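Local coordinates for PilO protein (Pseudomonas aeruginosa, PDB 5UVR), which pairs with PilN as the foundation of the inner-membrane PilM/PilN/PilO/PilP complex, which is essential for assembly of a functional type IV pilus, at residues A[5-10]-A[59-64]; A[18-23]-A[80-85]; A[25-30]-A[34-39]. One frame throughout, in Å; residues are numbered along the deposited sequence.

Interaction 1 (A[5-10]-A[59-64]); sequences LEDITR and LPRIVT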
loop_
_atom_site.group_PDB
_atom_site.type_symbol
_atom_site.label_atom_id
_atom_site.label_comp_id
_atom_site.label_asym_id
_atom_site.label_seq_id
_atom_site.Cartn_x
_atom_site.Cartn_y
_atom_site.Cartn_z
ATOM N N LEU A 5 -7.034 -1.818 -3.449
ATOM C CA LEU A 5 -7.801 -0.741 -2.818
ATOM C C LEU A 5 -9.059 -1.288 -2.147
ATOM O O LEU A 5 -9.365 -0.946 -1.001
ATOM C CB LEU A 5 -8.146 0.323 -3.864
ATOM C CG LEU A 5 -8.960 1.555 -3.460
ATOM C CD1 LEU A 5 -8.197 2.400 -2.465
ATOM C CD2 LEU A 5 -9.327 2.378 -4.685
ATOM N N GLU A 6 -9.780 -2.176 -2.835
ATOM C CA GLU A 6 -10.994 -2.768 -2.276
ATOM C C GLU A 6 -10.682 -3.701 -1.116
ATOM O O GLU A 6 -11.441 -3.754 -0.143
ATOM C CB GLU A 6 -11.762 -3.536 -3.353
ATOM C CG GLU A 6 -12.550 -2.666 -4.307
ATOM C CD GLU A 6 -11.661 -1.773 -5.138
ATOM O OE1 GLU A 6 -10.553 -2.223 -5.513
ATOM O OE2 GLU A 6 -12.062 -0.616 -5.403
ATOM N N ASP A 7 -9.599 -4.478 -1.213
ATOM C CA ASP A 7 -9.252 -5.394 -0.126
ATOM C C ASP A 7 -9.064 -4.634 1.176
ATOM O O ASP A 7 -9.548 -5.066 2.230
ATOM C CB ASP A 7 -7.980 -6.177 -0.456
ATOM C CG ASP A 7 -8.232 -7.357 -1.367
ATOM O OD1 ASP A 7 -9.403 -7.772 -1.524
ATOM O OD2 ASP A 7 -7.247 -7.883 -1.923
ATOM N N ILE A 8 -8.362 -3.502 1.114
ATOM C CA ILE A 8 -8.163 -2.653 2.287
ATOM C C ILE A 8 -9.507 -2.194 2.848
ATOM O O ILE A 8 -9.740 -2.222 4.064
ATOM C CB ILE A 8 -7.268 -1.454 1.919
ATOM C CG1 ILE A 8 -5.888 -1.928 1.474
ATOM C CG2 ILE A 8 -7.168 -0.452 3.077
ATOM C CD1 ILE A 8 -5.063 -0.843 0.807
ATOM N N THR A 9 -10.416 -1.771 1.966
ATOM C CA THR A 9 -11.669 -1.192 2.437
ATOM C C THR A 9 -12.691 -2.264 2.805
ATOM O O THR A 9 -13.448 -2.092 3.766
ATOM C CB THR A 9 -12.242 -0.240 1.385
ATOM O OG1 THR A 9 -12.578 -0.969 0.201
ATOM C CG2 THR A 9 -11.228 0.854 1.042
ATOM N N ARG A 10 -12.734 -3.373 2.062
ATOM C CA ARG A 10 -13.681 -4.436 2.392
ATOM C C ARG A 10 -13.352 -5.072 3.735
ATOM O O ARG A 10 -14.247 -5.294 4.560
ATOM C CB ARG A 10 -13.699 -5.504 1.295
ATOM C CG ARG A 10 -14.446 -6.776 1.694
ATOM C CD ARG A 10 -14.454 -7.806 0.572
ATOM N NE ARG A 10 -13.113 -8.063 0.048
ATOM C CZ ARG A 10 -12.288 -8.998 0.512
ATOM N NH1 ARG A 10 -12.657 -9.779 1.521
ATOM N NH2 ARG A 10 -11.088 -9.148 -0.035
ATOM N N LEU A 59 -3.020 -10.438 3.568
ATOM C CA LEU A 59 -4.057 -10.661 2.569
ATOM C C LEU A 59 -3.744 -11.922 1.766
ATOM O O LEU A 59 -2.573 -12.210 1.481
ATOM C CB LEU A 59 -4.167 -9.453 1.634
ATOM C CG LEU A 59 -4.644 -8.145 2.272
ATOM C CD1 LEU A 59 -4.441 -6.994 1.305
ATOM C CD2 LEU A 59 -6.096 -8.259 2.702
ATOM N N PRO A 60 -4.715 -12.678 1.399
ATOM C CA PRO A 60 -4.474 -13.923 0.647
ATOM C C PRO A 60 -4.208 -13.664 -0.835
ATOM O O PRO A 60 -4.906 -14.164 -1.717
ATOM C CB PRO A 60 -5.769 -14.708 0.886
ATOM C CG PRO A 60 -6.813 -13.665 1.011
ATOM C CD PRO A 60 -6.148 -12.473 1.692
ATOM N N ARG A 61 -3.174 -12.879 -1.110
ATOM C CA ARG A 61 -2.793 -12.568 -2.481
ATOM C C ARG A 61 -1.370 -12.037 -2.459
ATOM O O ARG A 61 -0.870 -11.601 -1.424
ATOM C CB ARG A 61 -3.741 -11.541 -3.106
ATOM C CG ARG A 61 -3.576 -10.157 -2.514
ATOM C CD ARG A 61 -4.670 -9.192 -2.987
ATOM N NE ARG A 61 -4.695 -9.025 -4.440
ATOM C CZ ARG A 61 -5.674 -8.410 -5.094
ATOM N NH1 ARG A 61 -6.703 -7.922 -4.423
ATOM N NH2 ARG A 61 -5.630 -8.296 -6.418
ATOM N N ILE A 62 -0.709 -12.081 -3.610
ATOM C CA ILE A 62 0.657 -11.580 -3.680
ATOM C C ILE A 62 0.612 -10.059 -3.740
ATOM O O ILE A 62 0.157 -9.476 -4.730
ATOM C CB ILE A 62 1.418 -12.152 -4.879
ATOM C CG1 ILE A 62 1.549 -13.671 -4.746
ATOM C CG2 ILE A 62 2.794 -11.515 -4.937
ATOM C CD1 ILE A 62 2.200 -14.334 -5.993
ATOM N N VAL A 63 1.103 -9.416 -2.684
ATOM C CA VAL A 63 1.314 -7.978 -2.638
ATOM C C VAL A 63 2.778 -7.758 -2.331
ATOM O O VAL A 63 3.295 -8.325 -1.361
ATOM C CB VAL A 63 0.449 -7.300 -1.561
ATOM C CG1 VAL A 63 0.642 -5.784 -1.625
ATOM C CG2 VAL A 63 -1.009 -7.691 -1.698
ATOM N N THR A 64 3.455 -6.964 -3.142
ATOM C CA THR A 64 4.807 -6.556 -2.797
ATOM C C THR A 64 4.788 -5.101 -2.342
ATOM O O THR A 64 3.915 -4.317 -2.741
ATOM C CB THR A 64 5.790 -6.749 -3.959
ATOM O OG1 THR A 64 5.404 -5.927 -5.066
ATOM C CG2 THR A 64 5.827 -8.206 -4.400
#

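Interaction 2 (A[18-23]-A[80-85]); sequences EFEEIK and KLRMSI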
loop_
_atom_site.group_PDB
_atom_site.type_symbol
_atom_site.label_atom_id
_atom_site.label_comp_id
_atom_site.label_asym_id
_atom_site.label_seq_id
_atom_site.Cartn_x
_atom_site.Cartn_y
_atom_site.Cartn_z
ATOM N N GLU A 18 -4.990 8.096 9.294
ATOM C CA GLU A 18 -5.505 9.191 8.482
ATOM C C GLU A 18 -4.853 9.077 7.112
ATOM O O GLU A 18 -3.684 9.434 6.940
ATOM C CB GLU A 18 -5.200 10.538 9.130
ATOM C CG GLU A 18 -5.694 10.676 10.569
ATOM C CD GLU A 18 -7.190 10.931 10.657
ATOM O OE1 GLU A 18 -7.822 11.166 9.604
ATOM O OE2 GLU A 18 -7.733 10.901 11.782
ATOM N N PHE A 19 -5.601 8.576 6.134
ATOM C CA PHE A 19 -5.088 8.566 4.771
ATOM C C PHE A 19 -4.946 9.990 4.266
ATOM O O PHE A 19 -5.825 10.833 4.485
ATOM C CB PHE A 19 -5.998 7.754 3.861
ATOM C CG PHE A 19 -5.861 6.280 4.064
ATOM C CD1 PHE A 19 -4.870 5.570 3.399
ATOM C CD2 PHE A 19 -6.685 5.610 4.946
ATOM C CE1 PHE A 19 -4.727 4.213 3.593
ATOM C CE2 PHE A 19 -6.548 4.243 5.146
ATOM C CZ PHE A 19 -5.564 3.546 4.464
ATOM N N GLU A 20 -3.802 10.273 3.654
ATOM C CA GLU A 20 -3.573 11.546 2.994
ATOM C C GLU A 20 -3.683 11.420 1.487
ATOM O O GLU A 20 -4.306 12.263 0.846
ATOM C CB GLU A 20 -2.195 12.114 3.351
ATOM C CG GLU A 20 -2.045 12.608 4.766
ATOM C CD GLU A 20 -0.736 13.347 4.971
ATOM O OE1 GLU A 20 0.229 13.054 4.224
ATOM O OE2 GLU A 20 -0.676 14.218 5.866
ATOM N N GLU A 21 -3.120 10.363 0.903
ATOM C CA GLU A 21 -3.156 10.236 -0.543
ATOM C C GLU A 21 -3.178 8.771 -0.935
ATOM O O GLU A 21 -2.419 7.967 -0.388
ATOM C CB GLU A 21 -1.956 10.940 -1.176
ATOM C CG GLU A 21 -1.941 10.893 -2.689
ATOM C CD GLU A 21 -1.333 12.145 -3.285
ATOM O OE1 GLU A 21 -1.368 13.198 -2.608
ATOM O OE2 GLU A 21 -0.819 12.076 -4.422
ATOM N N ILE A 22 -4.053 8.432 -1.875
ATOM C CA ILE A 22 -4.075 7.120 -2.506
ATOM C C ILE A 22 -4.019 7.364 -4.005
ATOM O O ILE A 22 -4.889 8.043 -4.555
ATOM C CB ILE A 22 -5.329 6.309 -2.143
ATOM C CG1 ILE A 22 -5.467 6.173 -0.625
ATOM C CG2 ILE A 22 -5.272 4.936 -2.807
ATOM C CD1 ILE A 22 -6.731 5.468 -0.185
ATOM N N LYS A 23 -2.998 6.834 -4.660
ATOM C CA LYS A 23 -2.811 7.075 -6.087
ATOM C C LYS A 23 -2.615 5.738 -6.773
ATOM O O LYS A 23 -1.621 5.050 -6.519
ATOM C CB LYS A 23 -1.622 8.006 -6.329
ATOM C CG LYS A 23 -1.525 8.536 -7.739
ATOM C CD LYS A 23 -0.311 9.434 -7.896
ATOM C CE LYS A 23 -0.153 9.903 -9.334
ATOM N NZ LYS A 23 1.182 10.521 -9.559
ATOM N N LYS A 80 2.555 11.891 15.704
ATOM C CA LYS A 80 2.277 10.870 14.705
ATOM C C LYS A 80 3.272 10.942 13.549
ATOM O O LYS A 80 3.992 11.929 13.359
ATOM C CB LYS A 80 0.843 11.005 14.191
ATOM C CG LYS A 80 -0.202 10.665 15.246
ATOM C CD LYS A 80 -1.608 10.624 14.672
ATOM C CE LYS A 80 -2.072 12.002 14.218
ATOM N NZ LYS A 80 -3.464 11.965 13.677
ATOM N N LEU A 81 3.295 9.864 12.766
ATOM C CA LEU A 81 4.244 9.673 11.684
ATOM C C LEU A 81 3.512 9.700 10.353
ATOM O O LEU A 81 2.345 9.309 10.267
ATOM C CB LEU A 81 4.984 8.333 11.817
ATOM C CG LEU A 81 5.850 7.995 13.038
ATOM C CD1 LEU A 81 6.937 9.032 13.238
ATOM C CD2 LEU A 81 5.028 7.811 14.318
ATOM N N ARG A 82 4.208 10.154 9.318
ATOM C CA ARG A 82 3.724 10.037 7.950
ATOM C C ARG A 82 4.471 8.896 7.273
ATOM O O ARG A 82 5.698 8.953 7.126
ATOM C CB ARG A 82 3.905 11.342 7.177
ATOM C CG ARG A 82 3.567 11.220 5.687
ATOM C CD ARG A 82 3.571 12.580 5.017
ATOM N NE ARG A 82 2.558 13.450 5.601
ATOM C CZ ARG A 82 2.812 14.498 6.386
ATOM N NH1 ARG A 82 4.063 14.825 6.680
ATOM N NH2 ARG A 82 1.811 15.224 6.868
ATOM N N MET A 83 3.734 7.867 6.878
ATOM C CA MET A 83 4.287 6.705 6.190
ATOM C C MET A 83 3.893 6.732 4.719
ATOM O O MET A 83 2.709 6.866 4.397
ATOM C CB MET A 83 3.798 5.406 6.830
ATOM C CG MET A 83 4.437 4.165 6.215
ATOM S SD MET A 83 3.863 2.638 6.971
ATOM C CE MET A 83 2.296 2.451 6.129
ATOM N N SER A 84 4.881 6.606 3.833
ATOM C CA SER A 84 4.655 6.468 2.398
ATOM C C SER A 84 5.120 5.088 1.960
ATOM O O SER A 84 6.186 4.631 2.376
ATOM C CB SER A 84 5.414 7.528 1.592
ATOM O OG SER A 84 4.799 8.796 1.699
ATOM N N ILE A 85 4.328 4.432 1.116
ATOM C CA ILE A 85 4.675 3.091 0.663
ATOM C C ILE A 85 4.051 2.865 -0.707
ATOM O O ILE A 85 2.979 3.389 -1.017
ATOM C CB ILE A 85 4.230 2.040 1.710
ATOM C CG1 ILE A 85 4.916 0.696 1.481
ATOM C CG2 ILE A 85 2.739 1.846 1.700
ATOM C CD1 ILE A 85 4.839 -0.187 2.698
#

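Interaction 3 (A[25-30]-A[34-39]); sequences LPEVAQ and IELPIQ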
loop_
_atom_site.group_PDB
_atom_site.type_symbol
_atom_site.label_atom_id
_atom_site.label_comp_id
_atom_site.label_asym_id
_atom_site.label_seq_id
_atom_site.Cartn_x
_atom_site.Cartn_y
_atom_site.Cartn_z
ATOM N N LEU A 25 -1.570 3.847 -9.886
ATOM C CA LEU A 25 -0.708 4.162 -11.007
ATOM C C LEU A 25 -1.045 3.278 -12.202
ATOM O O LEU A 25 -1.694 2.240 -12.061
ATOM C CB LEU A 25 0.753 3.990 -10.599
ATOM C CG LEU A 25 1.158 4.809 -9.371
ATOM C CD1 LEU A 25 2.646 4.671 -9.126
ATOM C CD2 LEU A 25 0.771 6.267 -9.551
ATOM N N PRO A 26 -0.688 3.705 -13.406
ATOM C CA PRO A 26 -0.913 2.854 -14.580
ATOM C C PRO A 26 -0.193 1.520 -14.439
ATOM O O PRO A 26 0.911 1.448 -13.898
ATOM C CB PRO A 26 -0.346 3.678 -15.741
ATOM C CG PRO A 26 0.324 4.885 -15.113
ATOM C CD PRO A 26 -0.290 5.072 -13.773
ATOM N N GLU A 27 -0.838 0.465 -14.932
ATOM C CA GLU A 27 -0.215 -0.854 -14.959
ATOM C C GLU A 27 1.094 -0.807 -15.732
ATOM O O GLU A 27 1.252 -0.035 -16.683
ATOM C CB GLU A 27 -1.153 -1.874 -15.594
ATOM C CG GLU A 27 -2.382 -2.219 -14.785
ATOM C CD GLU A 27 -3.237 -3.260 -15.479
ATOM O OE1 GLU A 27 -3.233 -3.285 -16.725
ATOM O OE2 GLU A 27 -3.897 -4.061 -14.786
ATOM N N VAL A 28 2.042 -1.652 -15.327
ATOM C CA VAL A 28 3.344 -1.747 -15.976
ATOM C C VAL A 28 3.495 -3.173 -16.484
ATOM O O VAL A 28 3.490 -4.119 -15.690
ATOM C CB VAL A 28 4.491 -1.386 -15.020
ATOM C CG1 VAL A 28 5.822 -1.440 -15.741
ATOM C CG2 VAL A 28 4.267 -0.006 -14.391
ATOM N N ALA A 29 3.607 -3.331 -17.803
ATOM C CA ALA A 29 3.758 -4.656 -18.393
ATOM C C ALA A 29 5.198 -5.118 -18.254
ATOM O O ALA A 29 6.132 -4.386 -18.601
ATOM C CB ALA A 29 3.354 -4.650 -19.869
ATOM N N GLN A 30 5.380 -6.323 -17.729
ATOM C CA GLN A 30 6.665 -6.999 -17.792
ATOM C C GLN A 30 6.472 -8.303 -18.563
ATOM O O GLN A 30 5.343 -8.705 -18.863
ATOM C CB GLN A 30 7.232 -7.261 -16.391
ATOM C CG GLN A 30 7.303 -6.038 -15.479
ATOM C CD GLN A 30 8.505 -5.159 -15.761
ATOM O OE1 GLN A 30 9.315 -5.455 -16.639
ATOM N NE2 GLN A 30 8.632 -4.070 -15.007
ATOM N N ILE A 34 1.968 -8.454 -15.287
ATOM C CA ILE A 34 1.576 -7.049 -15.285
ATOM C C ILE A 34 1.505 -6.590 -13.831
ATOM O O ILE A 34 0.833 -7.229 -13.014
ATOM C CB ILE A 34 0.220 -6.853 -15.980
ATOM C CG1 ILE A 34 0.175 -7.615 -17.312
ATOM C CG2 ILE A 34 -0.086 -5.359 -16.150
ATOM C CD1 ILE A 34 1.217 -7.180 -18.282
ATOM N N GLU A 35 2.181 -5.487 -13.518
ATOM C CA GLU A 35 2.157 -4.909 -12.173
ATOM C C GLU A 35 1.047 -3.866 -12.074
ATOM O O GLU A 35 0.860 -3.064 -12.987
ATOM C CB GLU A 35 3.485 -4.225 -11.833
ATOM C CG GLU A 35 4.731 -5.036 -12.122
ATOM C CD GLU A 35 5.997 -4.250 -11.833
ATOM O OE1 GLU A 35 5.891 -3.061 -11.452
ATOM O OE2 GLU A 35 7.104 -4.819 -11.983
ATOM N N LEU A 36 0.344 -3.856 -10.941
ATOM C CA LEU A 36 -0.700 -2.870 -10.645
ATOM C C LEU A 36 -0.267 -2.118 -9.391
ATOM O O LEU A 36 -0.518 -2.582 -8.270
ATOM C CB LEU A 36 -2.053 -3.551 -10.449
ATOM C CG LEU A 36 -2.711 -4.416 -11.558
ATOM C CD1 LEU A 36 -1.887 -5.636 -12.107
ATOM C CD2 LEU A 36 -4.069 -4.903 -11.060
ATOM N N PRO A 37 0.399 -0.974 -9.528
ATOM C CA PRO A 37 0.942 -0.279 -8.354
ATOM C C PRO A 37 -0.025 0.725 -7.752
ATOM O O PRO A 37 -0.786 1.391 -8.449
ATOM C CB PRO A 37 2.165 0.458 -8.922
ATOM C CG PRO A 37 2.144 0.217 -10.432
ATOM C CD PRO A 37 0.796 -0.311 -10.775
ATOM N N ILE A 38 0.032 0.840 -6.425
ATOM C CA ILE A 38 -0.740 1.846 -5.696
ATOM C C ILE A 38 0.191 2.546 -4.716
ATOM O O ILE A 38 0.819 1.891 -3.877
ATOM C CB ILE A 38 -1.938 1.241 -4.942
ATOM C CG1 ILE A 38 -2.851 0.452 -5.884
ATOM C CG2 ILE A 38 -2.738 2.361 -4.244
ATOM C CD1 ILE A 38 -4.072 -0.154 -5.187
ATOM N N GLN A 39 0.254 3.874 -4.804
ATOM C CA GLN A 39 1.091 4.687 -3.934
ATOM C C GLN A 39 0.224 5.243 -2.814
ATOM O O GLN A 39 -0.851 5.792 -3.075
ATOM C CB GLN A 39 1.743 5.816 -4.734
ATOM C CG GLN A 39 2.557 6.790 -3.924
ATOM C CD GLN A 39 3.839 6.181 -3.400
ATOM O OE1 GLN A 39 4.612 5.592 -4.156
ATOM N NE2 GLN A 39 4.076 6.323 -2.097
HETATM O O HOH W 1 8.452 -2.484 -12.507
#

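Interaction 1 (A[5-10]-A[59-64])
Asp7, on helix 4-10, faces the loop that follows helix 46-57 and meets it in two ways. Its CB packs against CD1 of Leu59 at 4.0 Å, while its carboxylate reaches on to Arg61. An aspartate suits this place because its short stem lies against the leucine and still holds the charge at the height of the arginine. Arg61 NH1 donates to Asp7 OD2 in a salt bridge of 2.6 Å, with an N-H...O angle of 161°. The oxygen lies in the guanidinium plane at its edge, but the arginine approaches from above the carboxylate plane, and the two planes are 66° apart. Arg61 CG sits between the backbone N and carbonyl carbon (chi1 71°), which with an extended chi2 brings CD within 3.1 Å of Asp7 OD2; a bend at chi3 then turns NE and the guanidinium toward the carboxylate. The same NH1 binds Pro2 O, which fixes this end of the guanidinium further.

Asp7 is the buried member of the contact. Toward the outside the packing gives way to charge: exposed Arg10, one helical turn on, binds the other oxygen, with NH2 2.6 Å from Asp7 OD1. The carboxylate is therefore shared between two arginines, which probably favours its ionised form. On the loop side, Pro60 is the centre of an inverse gamma turn and lies exposed between the two contacting residues. The whole is a small salt-bridge network on a helix surface, tying the N-terminal helix to the loop before strand 66-72 in the modified ferredoxin fold of the PilO core.

Interaction 2 (A[18-23]-A[80-85])
Arg82 and Glu20 reach each other through torsions that lift both chains from the sheet. Arg82 CG stands opposite the backbone N (chi1 173°), and the chain runs out straight before bending at chi3 (-62°), which brings the flank of the guanidinium toward Glu20. Glu20 CG lies beside its backbone N and the chain is extended beyond it, carrying the carboxylate out to the arginine; the two chains cross at about a right angle. The flat groups nevertheless lie nearly coplanar, 22° apart, and form a side-on, two-nitrogen salt bridge. Arg82 NE donates to Glu20 OE1 at 2.7 Å, from the syn side but somewhat out of the carboxylate plane. Arg82 NH2 meets the syn lone pair of Glu20 OE2 at 2.9 Å, and this second bond is the straighter. With one nitrogen to each oxygen, the pairing restrains rotation of both groups.

Nearby, Lys80 and Glu18 are a looser pair. Lys80 NZ lies 4.0 Å from Glu18 CG and 4.8 Å from Glu18 OE2, so the attraction is probably a general electrostatic one. Long, flexible charged chains suit this exposed surface.

Such length is needed, for the CA atoms of Glu20 and Arg82 are 8.9 Å apart. Strand 33-44 runs between their strands, and Glu20 lies over its Val43, while Leu81 and Met83 turn instead to helix 46-57. Glu20 and Glu21 both face Ser41, a classic beta bulge. The arrangement is a surface salt bridge spanning a central strand, between its two antiparallel neighbours, 18-24 and 81-86, in a ferredoxin-like sheet.

Interaction 3 (A[25-30]-A[34-39])
Val28 and Glu35 are joined by the backbone bonds of an antiparallel hydrogen-bonded pair: Val28 N donates to Glu35 O at 3.0 Å, and Glu35 N to Val28 O at 2.9 Å. Ala29 and Ile34 form the neighbouring non-hydrogen-bonded pair. Farther along, where prolines lacking an N-H interrupt the ladder, Leu25 N still donates to Pro37 O, also at 3.0 Å. The CA of Glu27 adds a C-H...O contact to Glu35 O.

Apolar contacts accompany these bonds. Ile34 CD1 lies 3.7 Å from Ala29 CB, the small alanine letting the isoleucine fold over its backbone. Pro37 CG packs 4.0 Å from Leu25 CB, and also lies loosely against Val28 CG2, 4.5 Å away. Glu27 runs alongside Leu36, pointing the same way, so that its aliphatic stem fits between Leu36 and Ile34 CG2 while its carboxylate pairs with Arg91.

Polar side chains meet on the Val28 face. A bend at chi2 (-80°) turns Gln30 toward Glu35, and NE2 makes a weak, long bond of 3.5 Å to Glu35 OE2. A water bridges the same two atoms through weak bonds. Glu35 OE1 has its own partner, a chemically dimethylated lysine at position 88, probably a product of reductive methylation, so the buried carboxylate is engaged there and more weakly at OE2. This is a beta hairpin: the chain turns back after short strand 28-29 and returns as the start of the long central strand 33-44.

In the fold
Interaction 3 includes part of strand 33-44, interaction 2 spans it, and interaction 1 reaches it through Leu5 of helix 4-10. Interactions 1 and 2, with centres about 17 Å apart, lie on opposite sides of the chain's centre and touch where Leu5 CD1 packs 3.9 Å from Ile22 CG2. Interactions 1 and 3 are about 15 Å apart between centres, and there Leu5 N lies 3.8 Å from Ile38 CD1. Interactions 2 and 3 are the most widely separated, at about 19 Å, yet share the sheet: Lys23 O and Gln39 N, 2.8 Å apart, make a probable hydrogen bond. They join different parts of one alpha/beta core: helix to loop, strand to strand, and a hairpin.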